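PDB 4YE5: peptidoglycan synthetase penicillin-binding protein 3 from Bifidobacterium adolescentis, which probably binds penicillin and, like other members of the transpeptidase family, is thought to cross-link peptidoglycan at the membrane. Local coordinates for residues A[383-386]-A[387-391]; A[69-72]-A[73-77]; A[451-454]-A[455-459]; A[83-86]-A[87-91]. One frame throughout, in Å; residues are numbered along the deposited sequence.

Contact 1 of 4, residues A[383-386]-A[387-391]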
ATOM      1  N   VAL A 383      18.765   1.981  -5.118  1.00 26.49           N
ATOM      2  CA  VAL A 383      19.991   2.581  -5.632  1.00 27.45           C
ATOM      3  C   VAL A 383      20.610   1.702  -6.700  1.00 26.48           C
ATOM      4  O   VAL A 383      20.848   0.526  -6.477  1.00 24.12           O
ATOM      5  CB  VAL A 383      21.025   2.815  -4.501  1.00 32.32           C
ATOM      6  CG1 VAL A 383      22.327   3.361  -5.072  1.00 34.90           C
ATOM      7  CG2 VAL A 383      20.468   3.773  -3.458  1.00 34.23           C
ATOM      8  N   LEU A 384      20.843   2.282  -7.868  1.00 22.81           N
ATOM      9  CA  LEU A 384      21.624   1.635  -8.911  1.00 24.09           C
ATOM     10  C   LEU A 384      22.473   2.712  -9.562  1.00 31.79           C
ATOM     11  O   LEU A 384      21.951   3.566 -10.280  1.00 32.45           O
ATOM     12  CB  LEU A 384      20.712   0.989  -9.951  1.00 20.05           C
ATOM     13  CG  LEU A 384      21.456   0.428 -11.170  1.00 24.59           C
ATOM     14  CD1 LEU A 384      22.379  -0.741 -10.791  1.00 23.39           C
ATOM     15  CD2 LEU A 384      20.465   0.015 -12.274  1.00 26.20           C
ATOM     16  N   HIS A 385      23.779   2.685  -9.302  1.00 29.67           N
ATOM     17  CA  HIS A 385      24.679   3.723  -9.807  1.00 26.47           C
ATOM     18  C   HIS A 385      24.923   3.606 -11.304  1.00 31.15           C
ATOM     19  O   HIS A 385      24.990   2.497 -11.831  1.00 30.42           O
ATOM     20  CB  HIS A 385      26.020   3.672  -9.068  1.00 32.97           C
ATOM     21  CG  HIS A 385      25.906   3.919  -7.600  1.00 33.23           C
ATOM     22  ND1 HIS A 385      26.265   2.979  -6.655  1.00 39.71           N
ATOM     23  CD2 HIS A 385      25.447   4.990  -6.911  1.00 37.42           C
ATOM     24  CE1 HIS A 385      26.032   3.461  -5.449  1.00 35.70           C
ATOM     25  NE2 HIS A 385      25.544   4.682  -5.574  1.00 38.89           N
ATOM     26  N   PRO A 386      25.054   4.759 -11.995  1.00 32.51           N
ATOM     27  CA  PRO A 386      25.391   4.770 -13.425  1.00 34.23           C
ATOM     28  C   PRO A 386      26.658   3.963 -13.693  1.00 35.61           C
ATOM     29  O   PRO A 386      27.575   3.970 -12.869  1.00 33.66           O
ATOM     30  CB  PRO A 386      25.621   6.258 -13.733  1.00 38.46           C
ATOM     31  CG  PRO A 386      25.743   6.943 -12.391  1.00 41.44           C
ATOM     32  CD  PRO A 386      24.903   6.121 -11.451  1.00 32.06           C
ATOM     33  N   SER A 387      26.696   3.258 -14.819  1.00 33.43           N
ATOM     34  CA  SER A 387      27.803   2.346 -15.098  1.00 40.36           C
ATOM     35  C   SER A 387      29.162   3.037 -15.189  1.00 44.41           C
ATOM     36  O   SER A 387      30.181   2.440 -14.860  1.00 46.09           O
ATOM     37  CB  SER A 387      27.535   1.510 -16.355  1.00 39.28           C
ATOM     38  OG  SER A 387      27.373   2.332 -17.494  1.00 41.19           O
ATOM     39  N   ASP A 388      29.201   4.293 -15.617  1.00 50.86           N
ATOM     40  CA  ASP A 388      30.500   4.959 -15.677  1.00 58.46           C
ATOM     41  C   ASP A 388      31.068   5.292 -14.289  1.00 50.58           C
ATOM     42  O   ASP A 388      32.229   5.660 -14.172  1.00 54.47           O
ATOM     43  CB  ASP A 388      30.500   6.182 -16.614  1.00 71.38           C
ATOM     44  CG  ASP A 388      29.395   7.175 -16.299  1.00 81.26           C
ATOM     45  OD1 ASP A 388      28.812   7.106 -15.193  1.00 87.01           O
ATOM     46  OD2 ASP A 388      29.115   8.032 -17.168  1.00 79.61           O
ATOM     47  N   SER A 389      30.260   5.139 -13.244  1.00 38.40           N
ATOM     48  CA  SER A 389      30.750   5.341 -11.878  1.00 39.10           C
ATOM     49  C   SER A 389      31.245   4.044 -11.249  1.00 42.70           C
ATOM     50  O   SER A 389      31.773   4.061 -10.143  1.00 42.60           O
ATOM     51  CB  SER A 389      29.659   5.929 -10.978  1.00 37.96           C
ATOM     52  OG  SER A 389      28.755   4.918 -10.550  1.00 46.84           O
ATOM     53  N   TRP A 390      31.044   2.918 -11.930  1.00 41.18           N
ATOM     54  CA  TRP A 390      31.451   1.619 -11.390  1.00 37.64           C
ATOM     55  C   TRP A 390      32.963   1.512 -11.423  1.00 39.18           C
ATOM     56  O   TRP A 390      33.607   2.099 -12.287  1.00 38.27           O
ATOM     57  CB  TRP A 390      30.879   0.474 -12.233  1.00 34.03           C
ATOM     58  CG  TRP A 390      29.377   0.366 -12.224  1.00 35.65           C
ATOM     59  CD1 TRP A 390      28.499   1.051 -11.434  1.00 31.22           C
ATOM     60  CD2 TRP A 390      28.585  -0.487 -13.057  1.00 34.51           C
ATOM     61  NE1 TRP A 390      27.201   0.673 -11.725  1.00 30.00           N
ATOM     62  CE2 TRP A 390      27.231  -0.267 -12.720  1.00 31.97           C
ATOM     63  CE3 TRP A 390      28.891  -1.412 -14.057  1.00 31.29           C
ATOM     64  CZ2 TRP A 390      26.182  -0.946 -13.350  1.00 27.80           C
ATOM     65  CZ3 TRP A 390      27.852  -2.084 -14.680  1.00 31.96           C
ATOM     66  CH2 TRP A 390      26.514  -1.842 -14.328  1.00 29.04           C
ATOM     67  N   ASP A 391      33.535   0.748 -10.499  1.00 46.33           N
ATOM     68  CA  ASP A 391      34.962   0.445 -10.578  1.00 52.40           C
ATOM     69  C   ASP A 391      35.123  -0.988 -11.062  1.00 52.61           C
ATOM     70  O   ASP A 391      34.129  -1.656 -11.348  1.00 48.63           O
ATOM     71  CB  ASP A 391      35.681   0.690  -9.241  1.00 51.33           C
ATOM     72  CG  ASP A 391      35.175  -0.196  -8.119  1.00 52.45           C
ATOM     73  OD1 ASP A 391      35.014  -1.416  -8.332  1.00 54.83           O
ATOM     74  OD2 ASP A 391      34.935   0.331  -7.013  1.00 57.00           O
TER
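His385 meets Trp390 through its backbone: the indole NE1 of Trp390 donates to His385 O at 2.9 Å. The bond is bent, with 133° at the hydrogen, and the oxygen sits tilted out of the indole plane while the N-H arrives from above the carbonyl plane. With CG of Trp390 anti to the carbonyl carbon (chi1 -65°), the indole is turned back toward His385 O. The CB of His385 packs on Ser389 OG at 3.4 Å, while its imidazole leads off from the turn, one face of the ring lying against CG1 of Val383.

Next comes Pro386, whose carbonyl oxygen is held twice by one residue. Ser389 OG donates to Pro386 O at 2.8 Å in the carbonyl plane, and Ser389 N donates to the same Pro386 O at 3.0 Å from above that plane. The backbone bond makes the 3-10 turn of residues 387-389, and the hydroxyl bond reinforces it. Trp390 N follows suit with a bond to Ser387 O at 3.1 Å. The indole of Trp390 packs flat against the turn: Ser387 CA is centred over one face, 3.5 Å above the ring plane, and the carbonyl carbon of Pro386 also lies over a face.

This surface loop connects helix 356-365 to helix 394-397. Leu384, Ser387 and Trp390 rest on Tyr360 of the former, with Trp390 also touching Val398. Asp391 OD1 accepts from Arg393 N and Thr394 N, capping the turn into helix 394-397.

Contact 2 of 4, residues A[69-72]-A[73-77]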
ATOM      1  N   LYS A  69     -50.075  34.416   7.183  1.00 27.87           N
ATOM      2  CA  LYS A  69     -50.339  33.892   5.846  1.00 33.93           C
ATOM      3  C   LYS A  69     -49.273  34.389   4.874  1.00 30.25           C
ATOM      4  O   LYS A  69     -49.088  33.814   3.813  1.00 31.83           O
ATOM      5  CB  LYS A  69     -51.746  34.243   5.363  1.00 37.68           C
ATOM      6  CG  LYS A  69     -51.967  35.709   5.079  1.00 52.99           C
ATOM      7  CD  LYS A  69     -53.412  35.955   4.644  1.00 63.78           C
ATOM      8  CE  LYS A  69     -54.374  35.800   5.814  1.00 60.34           C
ATOM      9  NZ  LYS A  69     -54.224  36.924   6.768  1.00 58.47           N
ATOM     10  N   GLN A  70     -48.548  35.440   5.249  1.00 28.82           N
ATOM     11  CA  GLN A  70     -47.491  35.956   4.372  1.00 26.35           C
ATOM     12  C   GLN A  70     -46.178  35.176   4.421  1.00 26.14           C
ATOM     13  O   GLN A  70     -45.415  35.146   3.450  1.00 34.82           O
ATOM     14  CB  GLN A  70     -47.227  37.421   4.683  1.00 26.18           C
ATOM     15  CG  GLN A  70     -48.400  38.336   4.419  1.00 26.48           C
ATOM     16  CD  GLN A  70     -47.920  39.748   4.112  1.00 27.97           C
ATOM     17  OE1 GLN A  70     -47.040  39.931   3.262  1.00 27.17           O
ATOM     18  NE2 GLN A  70     -48.464  40.740   4.816  1.00 26.39           N
ATOM     19  N   THR A  71     -45.890  34.557   5.557  1.00 25.53           N
ATOM     20  CA  THR A  71     -44.606  33.871   5.728  1.00 27.09           C
ATOM     21  C   THR A  71     -44.632  32.398   5.303  1.00 31.71           C
ATOM     22  O   THR A  71     -43.580  31.787   5.041  1.00 29.83           O
ATOM     23  CB  THR A  71     -44.131  33.971   7.197  1.00 31.54           C
ATOM     24  OG1 THR A  71     -45.125  33.406   8.055  1.00 30.40           O
ATOM     25  CG2 THR A  71     -43.943  35.437   7.611  1.00 24.48           C
ATOM     26  N   GLY A  72     -45.826  31.819   5.221  1.00 36.85           N
ATOM     27  CA  GLY A  72     -45.912  30.378   5.058  1.00 35.71           C
ATOM     28  C   GLY A  72     -45.158  29.719   6.206  1.00 35.06           C
ATOM     29  O   GLY A  72     -45.420  30.007   7.374  1.00 42.33           O
ATOM     30  N   SER A  73     -44.180  28.888   5.868  1.00 34.07           N
ATOM     31  CA  SER A  73     -43.416  28.152   6.862  1.00 39.87           C
ATOM     32  C   SER A  73     -42.071  28.828   7.078  1.00 37.11           C
ATOM     33  O   SER A  73     -41.208  28.300   7.774  1.00 32.51           O
ATOM     34  CB  SER A  73     -43.219  26.691   6.414  1.00 42.43           C
ATOM     35  OG  SER A  73     -42.177  26.557   5.448  1.00 44.80           O
ATOM     36  N   ASN A  74     -41.890  29.997   6.467  1.00 32.32           N
ATOM     37  CA  ASN A  74     -40.655  30.759   6.642  1.00 32.23           C
ATOM     38  C   ASN A  74     -40.755  31.623   7.898  1.00 32.41           C
ATOM     39  O   ASN A  74     -40.818  32.857   7.833  1.00 27.85           O
ATOM     40  CB  ASN A  74     -40.396  31.619   5.412  1.00 26.86           C
ATOM     41  CG  ASN A  74     -40.443  30.804   4.133  1.00 33.87           C
ATOM     42  OD1 ASN A  74     -39.536  30.037   3.858  1.00 37.81           O
ATOM     43  ND2 ASN A  74     -41.517  30.961   3.361  1.00 37.17           N
ATOM     44  N   CYS A  75     -40.778  30.957   9.045  1.00 23.63           N
ATOM     45  CA  CYS A  75     -41.100  31.625  10.303  1.00 23.36           C
ATOM     46  C   CYS A  75     -40.706  30.713  11.453  1.00 25.14           C
ATOM     47  O   CYS A  75     -40.186  29.603  11.245  1.00 25.78           O
ATOM     48  CB  CYS A  75     -42.600  31.934  10.377  1.00 30.34           C
ATOM     49  SG  CYS A  75     -43.667  30.429  10.205  1.00 35.04           S
ATOM     50  N   HIS A  76     -40.947  31.180  12.671  1.00 23.92           N
ATOM     51  CA  HIS A  76     -40.551  30.418  13.833  1.00 26.27           C
ATOM     52  C   HIS A  76     -41.779  30.213  14.704  1.00 27.92           C
ATOM     53  O   HIS A  76     -42.556  31.142  14.942  1.00 25.96           O
ATOM     54  CB  HIS A  76     -39.446  31.154  14.598  1.00 27.77           C
ATOM     55  CG  HIS A  76     -38.249  31.479  13.757  1.00 24.70           C
ATOM     56  ND1 HIS A  76     -38.080  32.707  13.145  1.00 22.83           N
ATOM     57  CD2 HIS A  76     -37.172  30.735  13.408  1.00 22.70           C
ATOM     58  CE1 HIS A  76     -36.945  32.705  12.467  1.00 22.93           C
ATOM     59  NE2 HIS A  76     -36.376  31.520  12.611  1.00 28.14           N
ATOM     60  N   GLN A  77     -41.969  28.978  15.151  1.00 24.89           N
ATOM     61  CA  GLN A  77     -43.092  28.659  16.024  1.00 32.34           C
ATOM     62  C   GLN A  77     -42.766  27.477  16.933  1.00 30.10           C
ATOM     63  O   GLN A  77     -41.901  26.668  16.636  1.00 28.64           O
ATOM     64  CB  GLN A  77     -44.359  28.374  15.208  1.00 32.12           C
ATOM     65  CG  GLN A  77     -44.169  27.350  14.104  1.00 44.02           C
ATOM     66  CD  GLN A  77     -45.431  27.133  13.280  1.00 62.43           C
ATOM     67  OE1 GLN A  77     -46.518  27.582  13.655  1.00 70.05           O
ATOM     68  NE2 GLN A  77     -45.289  26.450  12.148  1.00 68.59           N
TER
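A type II' beta turn runs from Thr71 to Asn74, reversing the chain beside the Cys67-Cys75 disulfide. Its closing bond goes from Asn74 N to Thr71 O at 2.8 Å, with 153° at the hydrogen. The side chain of Asn74 adds a second grip, as Asn74 ND2 donates to the same Thr71 O, also at 2.8 Å but less straight (138°). The two donors come from opposite faces of the carbonyl plane, so the oxygen is pinched between a backbone and a side-chain N-H of one residue. With CG of Asn74 anti to its carbonyl carbon (chi1 -52°), the amide is directed back to Thr71 O.

Gly72 takes the second place of the turn with a positive phi, as is usual for glycine in type II' turns. Its carbonyl oxygen faces the disulfide sulfur, with Gly72 O 3.4 Å from Cys75 SG. Thr71 packs alongside the same cysteine, Thr71 OG1 lying 3.7 Å from Cys75 CB. The hydroxyl of Thr71 is engaged with Thr68 N. Asn74 is also the centre of an inverse gamma turn, in which Cys75 N makes a weak bond to Ser73 O at 3.0 Å.

The turn sits at the surface in the long loop between helix 56-61 and helix 87-99. His76, just past it, bonds to Thr65 N and Asn135 O and meets Phe62 edge-to-face, while Asn135 ND2 also donates to Cys75 O, fastening the exit of the turn to the segment following helix 125-132.

Contact 3 of 4, residues A[451-454]-A[455-459]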
ATOM      1  N   ARG A 451       8.098  -4.652 -23.064  1.00 23.84           N
ATOM      2  CA  ARG A 451       8.819  -5.912 -23.192  1.00 25.81           C
ATOM      3  C   ARG A 451      10.245  -5.736 -22.689  1.00 26.98           C
ATOM      4  O   ARG A 451      10.983  -4.885 -23.200  1.00 23.10           O
ATOM      5  CB  ARG A 451       8.847  -6.412 -24.644  1.00 23.38           C
ATOM      6  CG  ARG A 451       9.718  -7.682 -24.822  1.00 23.19           C
ATOM      7  CD  ARG A 451       9.315  -8.523 -26.059  1.00 24.41           C
ATOM      8  NE  ARG A 451       7.900  -8.886 -26.022  1.00 24.43           N
ATOM      9  CZ  ARG A 451       7.384  -9.854 -25.267  1.00 26.97           C
ATOM     10  NH1 ARG A 451       8.164 -10.580 -24.469  1.00 22.42           N
ATOM     11  NH2 ARG A 451       6.085 -10.097 -25.310  1.00 23.77           N
ATOM     12  N   VAL A 452      10.643  -6.560 -21.721  1.00 20.32           N
ATOM     13  CA  VAL A 452      12.005  -6.501 -21.182  1.00 21.32           C
ATOM     14  C   VAL A 452      12.936  -7.453 -21.940  1.00 26.49           C
ATOM     15  O   VAL A 452      14.077  -7.098 -22.259  1.00 23.25           O
ATOM     16  CB  VAL A 452      12.027  -6.819 -19.661  1.00 21.57           C
ATOM     17  CG1 VAL A 452      13.447  -6.800 -19.130  1.00 18.29           C
ATOM     18  CG2 VAL A 452      11.156  -5.816 -18.885  1.00 18.89           C
ATOM     19  N   ILE A 453      12.437  -8.659 -22.224  1.00 23.24           N
ATOM     20  CA  ILE A 453      13.186  -9.701 -22.931  1.00 21.06           C
ATOM     21  C   ILE A 453      12.218 -10.472 -23.829  1.00 21.74           C
ATOM     22  O   ILE A 453      10.995 -10.420 -23.623  1.00 21.43           O
ATOM     23  CB  ILE A 453      13.824 -10.731 -21.955  1.00 25.21           C
ATOM     24  CG1 ILE A 453      12.795 -11.152 -20.895  1.00 22.27           C
ATOM     25  CG2 ILE A 453      15.075 -10.148 -21.270  1.00 22.87           C
ATOM     26  CD1 ILE A 453      13.317 -12.199 -19.899  1.00 18.04           C
ATOM     27  N   ASP A 454      12.765 -11.203 -24.798  1.00 22.77           N
ATOM     28  CA  ASP A 454      11.940 -12.053 -25.647  1.00 28.97           C
ATOM     29  C   ASP A 454      11.213 -13.090 -24.794  1.00 27.78           C
ATOM     30  O   ASP A 454      11.740 -13.536 -23.769  1.00 25.42           O
ATOM     31  CB  ASP A 454      12.791 -12.778 -26.696  1.00 24.86           C
ATOM     32  CG  ASP A 454      13.393 -11.842 -27.729  1.00 29.18           C
ATOM     33  OD1 ASP A 454      13.127 -10.618 -27.712  1.00 28.38           O
ATOM     34  OD2 ASP A 454      14.121 -12.361 -28.594  1.00 30.88           O
ATOM     35  N   GLU A 455      10.016 -13.481 -25.231  1.00 25.02           N
ATOM     36  CA  GLU A 455       9.257 -14.544 -24.575  1.00 27.65           C
ATOM     37  C   GLU A 455      10.048 -15.862 -24.507  1.00 27.65           C
ATOM     38  O   GLU A 455       9.991 -16.600 -23.520  1.00 24.12           O
ATOM     39  CB  GLU A 455       7.918 -14.762 -25.293  1.00 29.51           C
ATOM     40  CG  GLU A 455       7.063 -15.868 -24.694  1.00 28.46           C
ATOM     41  CD  GLU A 455       5.662 -15.943 -25.308  1.00 30.56           C
ATOM     42  OE1 GLU A 455       5.146 -14.916 -25.814  1.00 33.24           O
ATOM     43  OE2 GLU A 455       5.087 -17.045 -25.299  1.00 39.86           O
ATOM     44  N   SER A 456      10.817 -16.150 -25.543  1.00 25.03           N
ATOM     45  CA  SER A 456      11.590 -17.377 -25.540  1.00 24.03           C
ATOM     46  C   SER A 456      12.702 -17.304 -24.463  1.00 26.28           C
ATOM     47  O   SER A 456      13.023 -18.289 -23.808  1.00 24.29           O
ATOM     48  CB  SER A 456      12.157 -17.637 -26.937  1.00 25.73           C
ATOM     49  OG  SER A 456      12.971 -16.560 -27.356  1.00 35.34           O
ATOM     50  N   VAL A 457      13.256 -16.121 -24.247  1.00 26.95           N
ATOM     51  CA  VAL A 457      14.279 -15.960 -23.217  1.00 24.19           C
ATOM     52  C   VAL A 457      13.652 -16.101 -21.830  1.00 23.77           C
ATOM     53  O   VAL A 457      14.208 -16.762 -20.947  1.00 24.46           O
ATOM     54  CB  VAL A 457      15.004 -14.589 -23.335  1.00 26.26           C
ATOM     55  CG1 VAL A 457      15.847 -14.273 -22.060  1.00 20.65           C
ATOM     56  CG2 VAL A 457      15.864 -14.561 -24.585  1.00 23.21           C
ATOM     57  N   ALA A 458      12.491 -15.476 -21.645  1.00 20.48           N
ATOM     58  CA  ALA A 458      11.725 -15.643 -20.424  1.00 18.54           C
ATOM     59  C   ALA A 458      11.428 -17.124 -20.129  1.00 19.19           C
ATOM     60  O   ALA A 458      11.527 -17.557 -18.978  1.00 20.23           O
ATOM     61  CB  ALA A 458      10.437 -14.840 -20.489  1.00 18.42           C
ATOM     62  N   SER A 459      11.052 -17.889 -21.157  1.00 19.68           N
ATOM     63  CA  SER A 459      10.771 -19.308 -20.979  1.00 22.88           C
ATOM     64  C   SER A 459      11.986 -20.073 -20.496  1.00 21.37           C
ATOM     65  O   SER A 459      11.867 -20.967 -19.665  1.00 22.33           O
ATOM     66  CB  SER A 459      10.312 -19.945 -22.303  1.00 24.33           C
ATOM     67  OG  SER A 459       8.988 -19.542 -22.572  1.00 38.91           O
TER
HETATM   68  O   HOH W   1      13.348 -15.166 -29.677  1.00 46.69           O
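Ile453 and the first helical turn form the tight side. Its CD1 touches Val457 CG1 at 3.9 Å and Ala458 CB at 4.0 Å. CG1 of Ile453 stands between backbone N and carbonyl carbon (chi1 46°), and the chain then extends so that CD1 lies along the helix backbone. Beside it, Ala458 N donates to Asp454 O at 3.0 Å, nearly straight at 170° and in the carbonyl plane. Ser295 and Gln299 of helix 290-299, with Ile418 of helix 408-419, pack on the isoleucine.

The exposed side is polar. Arg451 bends back and is firmly tied: NH1 donates to Ile453 O at 3.0 Å, with the oxygen at the edge of the guanidinium and in its plane, and also bonds to Lys421 O. Looser is Glu455, whose OE1 stays 4.9 Å from Arg451 NH2. Asp454 holds the N-cap position, yet its side chain makes no capping bond. Instead a water bridges Asp454 OD2, 3.1 Å away, and Ser456 OG, 2.7 Å away.

Ile453 just ahead of the N-cap, touching Ala458 in the fourth helical position, matches the placement of a hydrophobic staple at a helix N terminus.

Contact 4 of 4, residues A[83-86]-A[87-91]; sequences VGVT and GAAAV
Apolar packing joins Val83 and Val85 to two alanines of the helix. Val83 CG1 rests on Ala90 CB at 3.8 Å. Val85 CG2 sits in the angle between the alanines, 3.9 Å from Ala89 CB and 4.1 Å from Ala90 CB, and reaches the backbone as well, 3.6 Å from Ala90 N. That methyl stands between the backbone N and the carbonyl carbon of Val85, where it is aimed at the helix. The small alanine side chains let the loop lie close, with Ala90 CB 3.4 Å from Val85 O.

The polar part is backbone work. Ala90 N donates to Thr86 O at 3.3 Å, a long bond far from the carbonyl plane: the N-H meets the oxygen from steeply above it, 74° out. One residue further along, Val91 N bonds to Gly87 O at 3.0 Å. Gly87 has a positive phi of 64°, and the chain swings there from extended Thr86 into the helix.

The loop lies back along helix 87-99, where Val83 O accepts from Arg93 NH1 and Val83 touches Leu94. Gly87 shares a backbone hydrogen bond with Phe62, and Val91, pointing away from the loop, packs against Phe62 and Leu110.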
ATOM      1  N   VAL A  83     -42.808  32.291  19.218  1.00 26.71           N
ATOM      2  CA  VAL A  83     -41.802  31.931  20.214  1.00 27.73           C
ATOM      3  C   VAL A  83     -42.009  32.776  21.487  1.00 32.24           C
ATOM      4  O   VAL A  83     -41.909  32.261  22.601  1.00 33.51           O
ATOM      5  CB  VAL A  83     -40.371  32.083  19.642  1.00 23.02           C
ATOM      6  CG1 VAL A  83     -39.325  31.828  20.709  1.00 26.77           C
ATOM      7  CG2 VAL A  83     -40.161  31.129  18.442  1.00 22.90           C
ATOM      8  N   GLY A  84     -42.320  34.060  21.313  1.00 27.55           N
ATOM      9  CA  GLY A  84     -42.732  34.902  22.433  1.00 30.84           C
ATOM     10  C   GLY A  84     -41.632  35.666  23.154  1.00 30.74           C
ATOM     11  O   GLY A  84     -41.916  36.542  23.948  1.00 35.77           O
ATOM     12  N   VAL A  85     -40.375  35.324  22.886  1.00 28.18           N
ATOM     13  CA  VAL A  85     -39.240  36.055  23.442  1.00 33.60           C
ATOM     14  C   VAL A  85     -38.268  36.304  22.303  1.00 31.26           C
ATOM     15  O   VAL A  85     -38.543  35.896  21.179  1.00 29.35           O
ATOM     16  CB  VAL A  85     -38.532  35.265  24.574  1.00 32.29           C
ATOM     17  CG1 VAL A  85     -39.394  35.266  25.840  1.00 38.23           C
ATOM     18  CG2 VAL A  85     -38.206  33.828  24.131  1.00 27.49           C
ATOM     19  N   THR A  86     -37.145  36.965  22.586  1.00 27.96           N
ATOM     20  CA  THR A  86     -36.135  37.252  21.566  1.00 26.58           C
ATOM     21  C   THR A  86     -34.771  36.801  22.017  1.00 28.80           C
ATOM     22  O   THR A  86     -34.599  36.340  23.154  1.00 29.40           O
ATOM     23  CB  THR A  86     -36.050  38.770  21.213  1.00 33.67           C
ATOM     24  OG1 THR A  86     -35.511  39.506  22.324  1.00 35.33           O
ATOM     25  CG2 THR A  86     -37.422  39.328  20.849  1.00 30.05           C
ATOM     26  N   GLY A  87     -33.796  36.908  21.116  1.00 25.18           N
ATOM     27  CA  GLY A  87     -32.405  36.671  21.466  1.00 24.63           C
ATOM     28  C   GLY A  87     -32.086  35.258  21.904  1.00 26.72           C
ATOM     29  O   GLY A  87     -32.678  34.295  21.403  1.00 25.13           O
ATOM     30  N   ALA A  88     -31.132  35.135  22.830  1.00 26.18           N
ATOM     31  CA  ALA A  88     -30.674  33.831  23.332  1.00 26.76           C
ATOM     32  C   ALA A  88     -31.835  33.011  23.841  1.00 24.92           C
ATOM     33  O   ALA A  88     -31.898  31.791  23.624  1.00 25.86           O
ATOM     34  CB  ALA A  88     -29.646  34.003  24.449  1.00 25.78           C
ATOM     35  N   ALA A  89     -32.752  33.693  24.518  1.00 27.97           N
ATOM     36  CA  ALA A  89     -33.920  33.036  25.075  1.00 29.88           C
ATOM     37  C   ALA A  89     -34.729  32.388  23.952  1.00 30.08           C
ATOM     38  O   ALA A  89     -35.157  31.249  24.082  1.00 25.43           O
ATOM     39  CB  ALA A  89     -34.761  34.018  25.872  1.00 25.30           C
ATOM     40  N   ALA A  90     -34.918  33.098  22.840  1.00 30.00           N
ATOM     41  CA  ALA A  90     -35.686  32.541  21.721  1.00 25.89           C
ATOM     42  C   ALA A  90     -34.975  31.357  21.057  1.00 28.50           C
ATOM     43  O   ALA A  90     -35.600  30.326  20.772  1.00 23.37           O
ATOM     44  CB  ALA A  90     -36.001  33.635  20.684  1.00 27.62           C
ATOM     45  N   VAL A  91     -33.673  31.494  20.818  1.00 23.58           N
ATOM     46  CA  VAL A  91     -32.911  30.413  20.219  1.00 23.43           C
ATOM     47  C   VAL A  91     -32.948  29.189  21.124  1.00 30.23           C
ATOM     48  O   VAL A  91     -33.108  28.054  20.648  1.00 23.72           O
ATOM     49  CB  VAL A  91     -31.427  30.797  19.940  1.00 24.44           C
ATOM     50  CG1 VAL A  91     -30.663  29.605  19.305  1.00 23.39           C
ATOM     51  CG2 VAL A  91     -31.340  32.035  19.042  1.00 28.88           C
TER

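Overall arrangement
From the N terminus, contact 2 comes first and then contact 4, both in the connection between helix 56-61 and helix 87-99. Contact 2 turns the chain within that loop and contact 4 closes it onto the helix. They touch through His76 CB and Val83 CG2, 3.9 Å apart. Contacts 1 and 3 follow in the transpeptidase domain, leading toward helix 394-397 and into helix 455-470; their nearest atoms are about 12 Å apart. The four run in series, so none nests or crosses. The centre of either N-terminal contact is 78 to 81 Å from that of contact 1 or 3, on the opposite side of the elongated chain's centre.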